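Long-range contact in glucose-resistance amylase regulator (Weissella paramesenteroides ATCC 33313, PDB 4RK6), which probably regulates transcription as a LacI-family DNA-binding repressor and binds glucose in the cleft of its sugar-binding module: residues Lys127-Val132 with Phe190-Ala195. Sequence-based numbering, arbitrary orientation.
Sequences KNIALV and FTAAIA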
loop_
_atom_site.group_PDB
_atom_site.type_symbol
_atom_site.label_atom_id
_atom_site.label_comp_id
_atom_site.label_asym_id
_atom_site.label_seq_id
_atom_site.Cartn_x
_atom_site.Cartn_y
_atom_site.Cartn_z
ATOM N N LYS A 127 -20.869 22.390 -12.881
ATOM C CA LYS A 127 -22.285 22.074 -12.654
ATOM C C LYS A 127 -22.596 20.606 -12.903
ATOM O O LYS A 127 -23.322 19.969 -12.138
ATOM C CB LYS A 127 -23.166 22.943 -13.562
ATOM C CG LYS A 127 -23.537 24.293 -12.948
ATOM C CD LYS A 127 -24.338 25.200 -13.880
ATOM C CE LYS A 127 -25.753 24.694 -14.137
ATOM N NZ LYS A 127 -25.873 23.907 -15.398
ATOM N N ASN A 128 -22.048 20.067 -13.987
ATOM C CA ASN A 128 -22.208 18.661 -14.293
ATOM C C ASN A 128 -21.065 17.851 -13.701
ATOM O O ASN A 128 -19.927 17.995 -14.138
ATOM C CB ASN A 128 -22.284 18.486 -15.799
ATOM C CG ASN A 128 -23.532 19.137 -16.361
ATOM O OD1 ASN A 128 -24.625 18.951 -15.820
ATOM N ND2 ASN A 128 -23.377 19.909 -17.401
ATOM N N ILE A 129 -21.378 17.043 -12.692
ATOM C CA ILE A 129 -20.349 16.415 -11.832
ATOM C C ILE A 129 -20.636 14.941 -11.634
ATOM O O ILE A 129 -21.775 14.548 -11.400
ATOM C CB ILE A 129 -20.228 17.122 -10.463
ATOM C CG1 ILE A 129 -19.960 18.611 -10.651
ATOM C CG2 ILE A 129 -19.103 16.516 -9.627
ATOM C CD1 ILE A 129 -19.873 19.430 -9.390
ATOM N N ALA A 130 -19.605 14.115 -11.758
ATOM C CA ALA A 130 -19.726 12.686 -11.536
ATOM C C ALA A 130 -19.103 12.266 -10.191
ATOM O O ALA A 130 -18.096 12.834 -9.768
ATOM C CB ALA A 130 -19.084 11.919 -12.663
ATOM N N LEU A 131 -19.724 11.281 -9.543
ATOM C CA LEU A 131 -19.111 10.539 -8.454
ATOM C C LEU A 131 -18.647 9.214 -9.032
ATOM O O LEU A 131 -19.441 8.453 -9.598
ATOM C CB LEU A 131 -20.108 10.318 -7.299
ATOM C CG LEU A 131 -19.544 9.597 -6.069
ATOM C CD1 LEU A 131 -18.596 10.500 -5.304
ATOM C CD2 LEU A 131 -20.665 9.160 -5.135
ATOM N N VAL A 132 -17.346 8.943 -8.901
ATOM C CA VAL A 132 -16.727 7.749 -9.489
ATOM C C VAL A 132 -16.018 6.957 -8.407
ATOM O O VAL A 132 -15.250 7.507 -7.640
ATOM C CB VAL A 132 -15.709 8.091 -10.612
ATOM C CG1 VAL A 132 -15.127 6.824 -11.213
ATOM C CG2 VAL A 132 -16.381 8.926 -11.696
ATOM N N PHE A 190 -19.962 15.264 -18.018
ATOM C CA PHE A 190 -19.564 15.992 -16.832
ATOM C C PHE A 190 -18.179 16.603 -17.000
ATOM O O PHE A 190 -17.333 16.087 -17.740
ATOM C CB PHE A 190 -19.583 15.076 -15.603
ATOM C CG PHE A 190 -18.950 13.726 -15.830
ATOM C CD1 PHE A 190 -17.590 13.533 -15.621
ATOM C CD2 PHE A 190 -19.717 12.636 -16.238
ATOM C CE1 PHE A 190 -17.019 12.296 -15.830
ATOM C CE2 PHE A 190 -19.152 11.391 -16.433
ATOM C CZ PHE A 190 -17.794 11.216 -16.238
ATOM N N THR A 191 -17.950 17.696 -16.294
ATOM C CA THR A 191 -16.683 18.437 -16.374
ATOM C C THR A 191 -15.739 18.144 -15.212
ATOM O O THR A 191 -14.558 18.515 -15.266
ATOM C CB THR A 191 -16.918 19.958 -16.452
ATOM O OG1 THR A 191 -17.602 20.420 -15.262
ATOM C CG2 THR A 191 -17.731 20.297 -17.703
ATOM N N ALA A 192 -16.281 17.529 -14.162
ATOM C CA ALA A 192 -15.532 17.185 -12.952
ATOM C C ALA A 192 -15.995 15.853 -12.424
ATOM O O ALA A 192 -17.159 15.461 -12.573
ATOM C CB ALA A 192 -15.701 18.244 -11.886
ATOM N N ALA A 193 -15.060 15.137 -11.817
ATOM C CA ALA A 193 -15.336 13.868 -11.191
ATOM C C ALA A 193 -14.799 13.881 -9.762
ATOM O O ALA A 193 -13.691 14.334 -9.510
ATOM C CB ALA A 193 -14.700 12.738 -11.980
ATOM N N ILE A 194 -15.625 13.426 -8.835
ATOM C CA ILE A 194 -15.230 13.235 -7.452
ATOM C C ILE A 194 -14.913 11.760 -7.320
ATOM O O ILE A 194 -15.774 10.898 -7.510
ATOM C CB ILE A 194 -16.348 13.627 -6.476
ATOM C CG1 ILE A 194 -16.682 15.111 -6.647
ATOM C CG2 ILE A 194 -15.912 13.334 -5.056
ATOM C CD1 ILE A 194 -17.876 15.608 -5.870
ATOM N N ALA A 195 -13.663 11.451 -7.013
ATOM C CA ALA A 195 -13.209 10.073 -6.916
ATOM C C ALA A 195 -13.286 9.587 -5.480
ATOM O O ALA A 195 -12.742 10.246 -4.591
ATOM C CB ALA A 195 -11.772 10.001 -7.428
HETATM O O HOH W 1 -20.060 21.524 -15.508
#
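A water molecule joins the backbone N of Lys127 to OG1 of Thr191, a hydroxyl that also hydrogen-bonds His126. Asn128 then turns its carbonyl O to the N of Thr191 (2.9 Å). From Ile129 onward the two segments run as neighbouring parallel strands, and Ile129 CG2 lies 4.1 Å from Ile194 CD1; the two side chains pack on Leu121 of helix 110-123 and Phe149 of helix 144-155. On the other face, Ala130 CB sits 3.5 Å above the centre of the Phe190 ring, 5° off its normal, a CH-pi contact. The ring swings over this methyl because CG lies between backbone N and carbonyl carbon (chi1 45°). Ala130 N hydrogen-bonds Ala192 O, and Ala130 O accepts from Ile194 N at 2.7 Å. The two are adjacent parallel strands in the core sheet of a lobe of the periplasmic-binding-protein-like fold, with helices over both faces; the Ala195 side chain lies about 9 Å from the bound glucose. The Leu131 side chain crosses that of Ile194 obliquely, CD1 lying 3.9 Å from Ile194 CG2. Val132 N hydrogen-bonds Ile194 O (2.9 Å), and Val132 CG2 meets Ala193 CB at 4.2 Å, Val132 packing on Val200 and Ala193 on Leu204 of helix 198-210.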